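Local coordinates for 7,8-dihydro-6-hydroxymethylpterin pyrophosphokinase-dihydropteroate synthase (Plasmodium falciparum, PDB 6JWS), which probably catalyses two consecutive steps of folate biosynthesis, pyrophosphorylation of 6-hydroxymethyl-7,8-dihydropterin by ATP and condensation of the product with 4-aminobenzoate to give 7,8-dihydropteroate, at residues I48-Y53 against I567-I572; N121-E126 against V174-S179. The protein carries 1 engineered substitution. One frame throughout, in Å; residues are numbered along the deposited sequence.

Contact 1. Residues I48-Y53 against I567-I572; sequences IINTSY and IPRYRI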
ATOM      1  N   ILE B  48      17.159 -36.417  12.463  1.00 21.32           N
ATOM      2  CA  ILE B  48      16.345 -35.213  12.558  1.00 22.05           C
ATOM      3  C   ILE B  48      15.076 -35.367  11.721  1.00 21.81           C
ATOM      4  O   ILE B  48      15.141 -35.529  10.505  1.00 22.41           O
ATOM      5  CB  ILE B  48      17.150 -33.971  12.134  1.00 23.30           C
ATOM      6  CG1 ILE B  48      18.365 -33.776  13.044  1.00 22.69           C
ATOM      7  CG2 ILE B  48      16.246 -32.739  12.116  1.00 21.95           C
ATOM      8  CD1 ILE B  48      19.349 -32.733  12.558  1.00 24.92           C
ATOM      9  N   ILE B  49      13.916 -35.279  12.379  1.00 19.91           N
ATOM     10  CA  ILE B  49      12.641 -35.496  11.720  1.00 17.17           C
ATOM     11  C   ILE B  49      11.736 -34.281  11.898  1.00 17.18           C
ATOM     12  O   ILE B  49      10.578 -34.344  11.493  1.00 17.29           O
ATOM     13  CB  ILE B  49      11.937 -36.764  12.249  1.00 18.33           C
ATOM     14  CG1 ILE B  49      11.815 -36.744  13.775  1.00 17.28           C
ATOM     15  CG2 ILE B  49      12.587 -38.047  11.744  1.00 17.75           C
ATOM     16  CD1 ILE B  49      10.934 -37.837  14.315  1.00 16.78           C
ATOM     17  N   ASN B  50      12.234 -33.203  12.535  1.00 16.38           N
ATOM     18  CA  ASN B  50      11.491 -31.957  12.641  1.00 15.90           C
ATOM     19  C   ASN B  50      12.441 -30.812  13.002  1.00 16.13           C
ATOM     20  O   ASN B  50      13.480 -31.034  13.611  1.00 17.52           O
ATOM     21  CB  ASN B  50      10.249 -32.082  13.540  1.00 15.80           C
ATOM     22  CG  ASN B  50       9.154 -31.111  13.143  1.00 16.42           C
ATOM     23  OD1 ASN B  50       9.403 -30.119  12.446  1.00 16.50           O
ATOM     24  ND2 ASN B  50       7.940 -31.375  13.583  1.00 15.56           N
ATOM     25  N   THR B  51      12.120 -29.593  12.556  1.00 15.56           N
ATOM     26  CA  THR B  51      12.855 -28.394  12.906  1.00 15.07           C
ATOM     27  C   THR B  51      11.853 -27.250  12.985  1.00 14.71           C
ATOM     28  O   THR B  51      10.787 -27.321  12.383  1.00 16.35           O
ATOM     29  CB  THR B  51      13.930 -28.019  11.872  1.00 17.14           C
ATOM     30  OG1 THR B  51      13.420 -28.103  10.535  1.00 18.18           O
ATOM     31  CG2 THR B  51      15.211 -28.825  11.982  1.00 18.22           C
ATOM     32  N   SER B  52      12.197 -26.202  13.733  1.00 13.45           N
ATOM     33  CA  SER B  52      11.426 -24.976  13.771  1.00 12.36           C
ATOM     34  C   SER B  52      12.086 -24.003  12.798  1.00 12.11           C
ATOM     35  O   SER B  52      13.124 -24.335  12.233  1.00 11.31           O
ATOM     36  CB  SER B  52      11.455 -24.416  15.172  1.00 12.49           C
ATOM     37  OG  SER B  52      12.754 -23.896  15.480  1.00 12.22           O
ATOM     38  N   TYR B  53      11.500 -22.807  12.623  1.00 11.29           N
ATOM     39  CA  TYR B  53      12.253 -21.708  12.054  1.00 11.27           C
ATOM     40  C   TYR B  53      13.455 -21.391  12.944  1.00 12.20           C
ATOM     41  O   TYR B  53      13.541 -21.784  14.100  1.00 12.33           O
ATOM     42  CB  TYR B  53      11.359 -20.490  11.780  1.00 10.44           C
ATOM     43  CG  TYR B  53      10.419 -20.722  10.624  1.00 10.28           C
ATOM     44  CD1 TYR B  53      10.870 -20.633   9.309  1.00  9.97           C
ATOM     45  CD2 TYR B  53       9.099 -21.116  10.841  1.00  9.90           C
ATOM     46  CE1 TYR B  53      10.022 -20.909   8.246  1.00  9.76           C
ATOM     47  CE2 TYR B  53       8.243 -21.406   9.791  1.00  9.66           C
ATOM     48  CZ  TYR B  53       8.709 -21.297   8.484  1.00 10.28           C
ATOM     49  OH  TYR B  53       7.888 -21.626   7.429  1.00 10.03           O
ATOM     50  N   ILE B 567      14.999 -31.726   6.170  1.00 14.58           N
ATOM     51  CA  ILE B 567      15.289 -30.445   5.539  1.00 13.77           C
ATOM     52  C   ILE B 567      14.918 -29.351   6.541  1.00 13.28           C
ATOM     53  O   ILE B 567      13.811 -29.341   7.063  1.00 12.44           O
ATOM     54  CB  ILE B 567      14.553 -30.290   4.193  1.00 14.58           C
ATOM     55  CG1 ILE B 567      14.890 -31.444   3.235  1.00 15.40           C
ATOM     56  CG2 ILE B 567      14.844 -28.922   3.570  1.00 13.73           C
ATOM     57  CD1 ILE B 567      16.384 -31.703   3.073  1.00 14.68           C
ATOM     58  N   PRO B 568      15.865 -28.472   6.938  1.00 13.52           N
ATOM     59  CA  PRO B 568      15.567 -27.439   7.933  1.00 12.71           C
ATOM     60  C   PRO B 568      14.397 -26.573   7.451  1.00 12.37           C
ATOM     61  O   PRO B 568      14.388 -26.140   6.300  1.00 11.39           O
ATOM     62  CB  PRO B 568      16.857 -26.606   7.983  1.00 13.09           C
ATOM     63  CG  PRO B 568      17.953 -27.525   7.444  1.00 13.48           C
ATOM     64  CD  PRO B 568      17.266 -28.457   6.467  1.00 13.50           C
ATOM     65  N   ARG B 569      13.424 -26.334   8.351  1.00 11.49           N
ATOM     66  CA  ARG B 569      12.198 -25.595   8.078  1.00 11.39           C
ATOM     67  C   ARG B 569      12.474 -24.215   7.472  1.00 11.16           C
ATOM     68  O   ARG B 569      11.748 -23.788   6.572  1.00 11.52           O
ATOM     69  CB  ARG B 569      11.346 -25.453   9.347  1.00 10.85           C
ATOM     70  CG  ARG B 569       9.948 -24.890   9.101  1.00 10.43           C
ATOM     71  CD  ARG B 569       9.116 -24.795  10.375  1.00 10.26           C
ATOM     72  NE  ARG B 569       8.887 -26.127  10.906  1.00  9.80           N
ATOM     73  CZ  ARG B 569       7.769 -26.815  10.718  1.00  9.57           C
ATOM     74  NH1 ARG B 569       6.745 -26.265  10.076  1.00  8.70           N
ATOM     75  NH2 ARG B 569       7.684 -28.038  11.208  1.00  9.49           N
ATOM     76  N   TYR B 570      13.506 -23.526   7.970  1.00 10.62           N
ATOM     77  CA  TYR B 570      13.801 -22.152   7.592  1.00 10.76           C
ATOM     78  C   TYR B 570      14.446 -22.088   6.200  1.00 11.73           C
ATOM     79  O   TYR B 570      14.759 -21.005   5.713  1.00 12.32           O
ATOM     80  CB  TYR B 570      14.685 -21.500   8.662  1.00 11.00           C
ATOM     81  CG  TYR B 570      15.940 -22.272   8.974  1.00 11.14           C
ATOM     82  CD1 TYR B 570      17.069 -22.115   8.196  1.00 11.49           C
ATOM     83  CD2 TYR B 570      15.982 -23.199  10.003  1.00 11.37           C
ATOM     84  CE1 TYR B 570      18.221 -22.845   8.422  1.00 11.63           C
ATOM     85  CE2 TYR B 570      17.130 -23.931  10.252  1.00 11.93           C
ATOM     86  CZ  TYR B 570      18.253 -23.743   9.466  1.00 12.07           C
ATOM     87  OH  TYR B 570      19.393 -24.464   9.675  1.00 13.25           O
ATOM     88  N   ARG B 571      14.614 -23.242   5.531  1.00 11.75           N
ATOM     89  CA  ARG B 571      15.243 -23.252   4.213  1.00 11.73           C
ATOM     90  C   ARG B 571      14.232 -23.575   3.107  1.00 10.97           C
ATOM     91  O   ARG B 571      14.625 -23.787   1.964  1.00 10.96           O
ATOM     92  CB  ARG B 571      16.415 -24.242   4.154  1.00 11.59           C
ATOM     93  CG  ARG B 571      17.716 -23.699   4.732  1.00 12.45           C
ATOM     94  CD  ARG B 571      18.883 -24.655   4.525  1.00 12.11           C
ATOM     95  NE  ARG B 571      20.156 -24.093   4.945  1.00 12.29           N
ATOM     96  CZ  ARG B 571      20.937 -23.316   4.198  1.00 12.43           C
ATOM     97  NH1 ARG B 571      20.554 -22.982   2.968  1.00 12.66           N
ATOM     98  NH2 ARG B 571      22.085 -22.873   4.686  1.00 11.07           N
ATOM     99  N   ILE B 572      12.940 -23.585   3.433  1.00 10.25           N
ATOM    100  CA  ILE B 572      11.916 -23.997   2.481  1.00  9.75           C
ATOM    101  C   ILE B 572      11.039 -22.791   2.168  1.00  9.74           C
ATOM    102  O   ILE B 572      10.482 -22.195   3.079  1.00  9.48           O
ATOM    103  CB  ILE B 572      11.070 -25.139   3.084  1.00  9.30           C
ATOM    104  CG1 ILE B 572      11.954 -26.348   3.418  1.00  9.18           C
ATOM    105  CG2 ILE B 572       9.906 -25.508   2.173  1.00  8.55           C
ATOM    106  CD1 ILE B 572      11.293 -27.380   4.292  1.00  8.86           C
TER
HETATM  107  O   HOH W   1      13.717 -30.711   9.474  1.00 11.30           O
HETATM  108  O   HOH W   2       9.497 -22.542   5.522  1.00  9.42           O
HETATM  109  O   HOH W   3       6.323 -23.780   8.656  1.00 14.12           O

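Contact 2. Residues N121-E126 against V174-S179; sequences NSILKE and VNDPLS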
ATOM      1  N   ASN B 121       9.052 -47.949  29.930  1.00 60.57           N
ATOM      2  CA  ASN B 121       9.275 -47.176  31.144  1.00 55.16           C
ATOM      3  C   ASN B 121      10.683 -46.586  31.125  1.00 48.20           C
ATOM      4  O   ASN B 121      11.588 -47.163  30.530  1.00 47.99           O
ATOM      5  CB  ASN B 121       9.001 -47.999  32.406  1.00 57.59           C
ATOM      6  CG  ASN B 121       7.541 -48.371  32.557  1.00 63.30           C
ATOM      7  OD1 ASN B 121       6.651 -47.535  32.390  1.00 62.63           O
ATOM      8  ND2 ASN B 121       7.285 -49.626  32.880  1.00 66.24           N
ATOM      9  N   SER B 122      10.845 -45.422  31.764  1.00 45.59           N
ATOM     10  CA  SER B 122      12.128 -44.737  31.818  1.00 44.51           C
ATOM     11  C   SER B 122      13.149 -45.603  32.553  1.00 47.34           C
ATOM     12  O   SER B 122      12.838 -46.173  33.598  1.00 46.97           O
ATOM     13  CB  SER B 122      11.989 -43.391  32.476  1.00 40.51           C
ATOM     14  OG  SER B 122      13.242 -42.713  32.497  1.00 42.35           O
ATOM     15  N   ILE B 123      14.367 -45.702  32.007  1.00 46.88           N
ATOM     16  CA  ILE B 123      15.393 -46.423  32.740  1.00 50.73           C
ATOM     17  C   ILE B 123      15.909 -45.529  33.864  1.00 52.60           C
ATOM     18  O   ILE B 123      16.199 -46.031  34.943  1.00 59.63           O
ATOM     19  CB  ILE B 123      16.517 -47.008  31.858  1.00 53.36           C
ATOM     20  CG1 ILE B 123      17.597 -45.978  31.532  1.00 56.91           C
ATOM     21  CG2 ILE B 123      15.970 -47.687  30.607  1.00 53.28           C
ATOM     22  CD1 ILE B 123      18.995 -46.542  31.567  1.00 62.95           C
ATOM     23  N   LEU B 124      15.999 -44.214  33.620  1.00 48.49           N
ATOM     24  CA  LEU B 124      16.329 -43.289  34.694  1.00 48.22           C
ATOM     25  C   LEU B 124      15.120 -43.157  35.616  1.00 49.55           C
ATOM     26  O   LEU B 124      13.994 -43.457  35.222  1.00 47.07           O
ATOM     27  CB  LEU B 124      16.743 -41.931  34.122  1.00 47.89           C
ATOM     28  CG  LEU B 124      18.093 -41.885  33.404  1.00 49.35           C
ATOM     29  CD1 LEU B 124      18.495 -40.448  33.099  1.00 45.35           C
ATOM     30  CD2 LEU B 124      19.177 -42.570  34.221  1.00 48.13           C
ATOM     31  N   LYS B 125      15.372 -42.729  36.856  1.00 51.23           N
ATOM     32  CA  LYS B 125      14.307 -42.615  37.840  1.00 56.44           C
ATOM     33  C   LYS B 125      13.502 -41.349  37.559  1.00 51.64           C
ATOM     34  O   LYS B 125      14.079 -40.285  37.342  1.00 45.98           O
ATOM     35  CB  LYS B 125      14.890 -42.616  39.260  1.00 65.32           C
ATOM     36  CG  LYS B 125      15.039 -43.986  39.914  1.00 76.59           C
ATOM     37  CD  LYS B 125      16.080 -44.047  41.033  1.00 86.29           C
ATOM     38  CE  LYS B 125      15.994 -42.939  42.065  1.00 90.86           C
ATOM     39  NZ  LYS B 125      14.652 -42.837  42.691  1.00 92.06           N
ATOM     40  N   GLU B 126      12.170 -41.483  37.579  1.00 49.25           N
ATOM     41  CA  GLU B 126      11.267 -40.364  37.346  1.00 49.06           C
ATOM     42  C   GLU B 126      10.820 -39.729  38.664  1.00 48.93           C
ATOM     43  O   GLU B 126      10.734 -40.401  39.688  1.00 51.92           O
ATOM     44  CB  GLU B 126      10.043 -40.829  36.553  1.00 50.10           C
ATOM     45  CG  GLU B 126      10.334 -41.088  35.080  1.00 49.11           C
ATOM     46  CD  GLU B 126       9.097 -41.271  34.217  1.00 50.74           C
ATOM     47  OE1 GLU B 126       8.434 -42.326  34.343  1.00 53.08           O
ATOM     48  OE2 GLU B 126       8.783 -40.347  33.435  1.00 48.69           O
ATOM     49  N   VAL B 174      20.115 -43.432  21.310  1.00 38.46           N
ATOM     50  CA  VAL B 174      20.634 -43.275  22.657  1.00 37.32           C
ATOM     51  C   VAL B 174      19.562 -43.732  23.641  1.00 37.38           C
ATOM     52  O   VAL B 174      18.376 -43.545  23.387  1.00 38.28           O
ATOM     53  CB  VAL B 174      21.121 -41.838  22.902  1.00 36.32           C
ATOM     54  CG1 VAL B 174      21.534 -41.620  24.346  1.00 37.20           C
ATOM     55  CG2 VAL B 174      22.277 -41.501  21.975  1.00 36.40           C
ATOM     56  N   ASN B 175      19.990 -44.372  24.739  1.00 38.79           N
ATOM     57  CA  ASN B 175      19.076 -45.086  25.619  1.00 39.86           C
ATOM     58  C   ASN B 175      18.325 -44.156  26.569  1.00 37.88           C
ATOM     59  O   ASN B 175      17.224 -44.499  27.003  1.00 36.78           O
ATOM     60  CB  ASN B 175      19.768 -46.195  26.413  1.00 45.18           C
ATOM     61  CG  ASN B 175      20.245 -47.339  25.543  1.00 49.84           C
ATOM     62  OD1 ASN B 175      19.571 -47.752  24.599  1.00 51.06           O
ATOM     63  ND2 ASN B 175      21.417 -47.857  25.861  1.00 52.18           N
ATOM     64  N   ASP B 176      18.921 -43.002  26.910  1.00 37.59           N
ATOM     65  CA  ASP B 176      18.355 -42.160  27.953  1.00 35.07           C
ATOM     66  C   ASP B 176      18.845 -40.723  27.805  1.00 34.22           C
ATOM     67  O   ASP B 176      19.872 -40.474  27.166  1.00 32.65           O
ATOM     68  CB  ASP B 176      18.743 -42.680  29.342  1.00 37.76           C
ATOM     69  CG  ASP B 176      20.239 -42.584  29.574  1.00 39.68           C
ATOM     70  OD1 ASP B 176      20.959 -43.493  29.103  1.00 40.75           O
ATOM     71  OD2 ASP B 176      20.685 -41.561  30.142  1.00 39.32           O
ATOM     72  N   PRO B 177      18.136 -39.743  28.424  1.00 35.80           N
ATOM     73  CA  PRO B 177      18.536 -38.337  28.366  1.00 34.46           C
ATOM     74  C   PRO B 177      19.881 -38.031  29.014  1.00 36.16           C
ATOM     75  O   PRO B 177      20.555 -37.065  28.632  1.00 35.83           O
ATOM     76  CB  PRO B 177      17.387 -37.564  29.044  1.00 34.53           C
ATOM     77  CG  PRO B 177      16.594 -38.603  29.819  1.00 33.38           C
ATOM     78  CD  PRO B 177      16.854 -39.929  29.133  1.00 35.51           C
ATOM     79  N   LEU B 178      20.281 -38.856  29.992  1.00 37.82           N
ATOM     80  CA  LEU B 178      21.579 -38.611  30.608  1.00 34.88           C
ATOM     81  C   LEU B 178      22.682 -39.006  29.635  1.00 31.16           C
ATOM     82  O   LEU B 178      23.614 -38.240  29.430  1.00 30.73           O
ATOM     83  CB  LEU B 178      21.709 -39.294  31.974  1.00 35.96           C
ATOM     84  CG  LEU B 178      22.983 -38.944  32.746  1.00 37.38           C
ATOM     85  CD1 LEU B 178      23.318 -37.465  32.628  1.00 36.44           C
ATOM     86  CD2 LEU B 178      22.873 -39.346  34.207  1.00 41.65           C
ATOM     87  N   SER B 179      22.545 -40.175  28.995  1.00 32.03           N
ATOM     88  CA  SER B 179      23.514 -40.538  27.966  1.00 34.79           C
ATOM     89  C   SER B 179      23.476 -39.510  26.833  1.00 35.15           C
ATOM     90  O   SER B 179      24.524 -39.095  26.331  1.00 35.15           O
ATOM     91  CB  SER B 179      23.330 -41.944  27.438  1.00 34.22           C
ATOM     92  OG  SER B 179      22.850 -42.825  28.445  1.00 34.98           O
TER

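Contact 1. Residues I48-Y53 against I567-I572
R569 reaches along the backbone of N50-Y53 and is bound at several points on the way. Its own amide N donates to T51 OG1 (2.8 Å), and CB packs near the same hydroxyl and S52 O. CG stands anti to the backbone N (chi1 -171°), which carries the chain on toward the Y53 ring. There CD lies over one face in a CH-pi contact, 3.9 Å from the ring centroid of Y53. A bend at chi3 (-64°) then turns the guanidinium back to the strand. NE gives T51 O a short and nearly straight bond (2.7 Å, 177°), while NH2 reaches N50 OD1 at 3.0 Å, in the plane of the amide and on a lone pair; a weak NH2 bond to T51 O supplements them. Both acceptors lie near the guanidinium plane and should fix its rotation. A water accepts from NH1 and donates to Y53 OH; the hydroxyl in turn donates to a second water, which donates to R569 O and I572 O. The N50 amide is oriented from its other end too, ND2 donating to Y110.

T51 OG1 also donates to a water, which in turn donates to I567 O, 2.8 Å from that water's oxygen. Farther along, Y53 CD1 packs against Y570 CB at 4.0 Å, and S52 O sits at the edge of the Y570 ring, whose hydroxyl is bonded to E35. All the touching residues are buried, and V563 and L559 of helix 547-564 pack on R569. Here an arginine in the short 3-10 turn leading to strand 572-575 of the TIM-barrel synthase domain donates to a backbone and a side-chain acceptor of strand 46-57, at and just beyond its classic beta bulge (I49-N50), joining the barrel to the antiparallel pyrophosphokinase sheet.

Contact 2. Residues N121-E126 against V174-S179
L124 rests one methyl, CD1, against the first turn of helix 177-190, and most of this small apolar contact gathers round that atom. CD1 lies 3.6 Å from L178 CB and 4.2 Å from P177 CG, so it meets the ring of the one residue and the root of the side chain of the next. The leucine is extended to its tip: CG is anti to the carbonyl carbon (chi1 -70°), and chi2 of -170° carries CD1 onward to the helix. The two leucine side chains run roughly perpendicular, and on L178 it is CB that receives the methyl.

Beside it, L124 CD1 also comes within 3.8 Å of D176 OD2, a van der Waals approach to an oxygen already engaged in the helix start. D176 occupies the N-cap position, and its OD2 accepts from S179 N at 2.6 Å, the donor standing above the carboxylate plane. I123 completes the approach more loosely, CG1 reaching D176 CB at 4.1 Å. The I123 chi1 of 83° turns CG1 over its own backbone, flanked by N and C, and the side chain crosses that of D176 almost perpendicularly.

No hydrogen bond links the two segments; they meet through packing alone. The loop between helices 108-114 and 129-148 thus lies against the N-terminal end of helix 177-190, just after strand 163-172. L316 and M221, from the two-stranded antiparallel sheet of 219-221 and 316-318, touch both L124 and L178, while P177 also packs on I318 and lies near I211 of the ATP pocket.

How the contacts relate
From the N terminus the chain first passes strand 46-57, whose residues 48-53 wait for a partner more than 500 residues later. Contact 2 closes its much shorter loop within that span: from 121-126 the chain runs through helix 129-148 and strand 163-172 before 174-179 returns to the loop, all inside the kinase part. After five of the eight barrel strands, 567-572 closes contact 1. Contact 2 is therefore nested within contact 1, without crossing it. Their centres lie about 26 Å apart and they do not touch, but strand 163-172 pairs with strand 46-57 and leads into 174-179, linking the interdomain junction to the nucleotide-binding side.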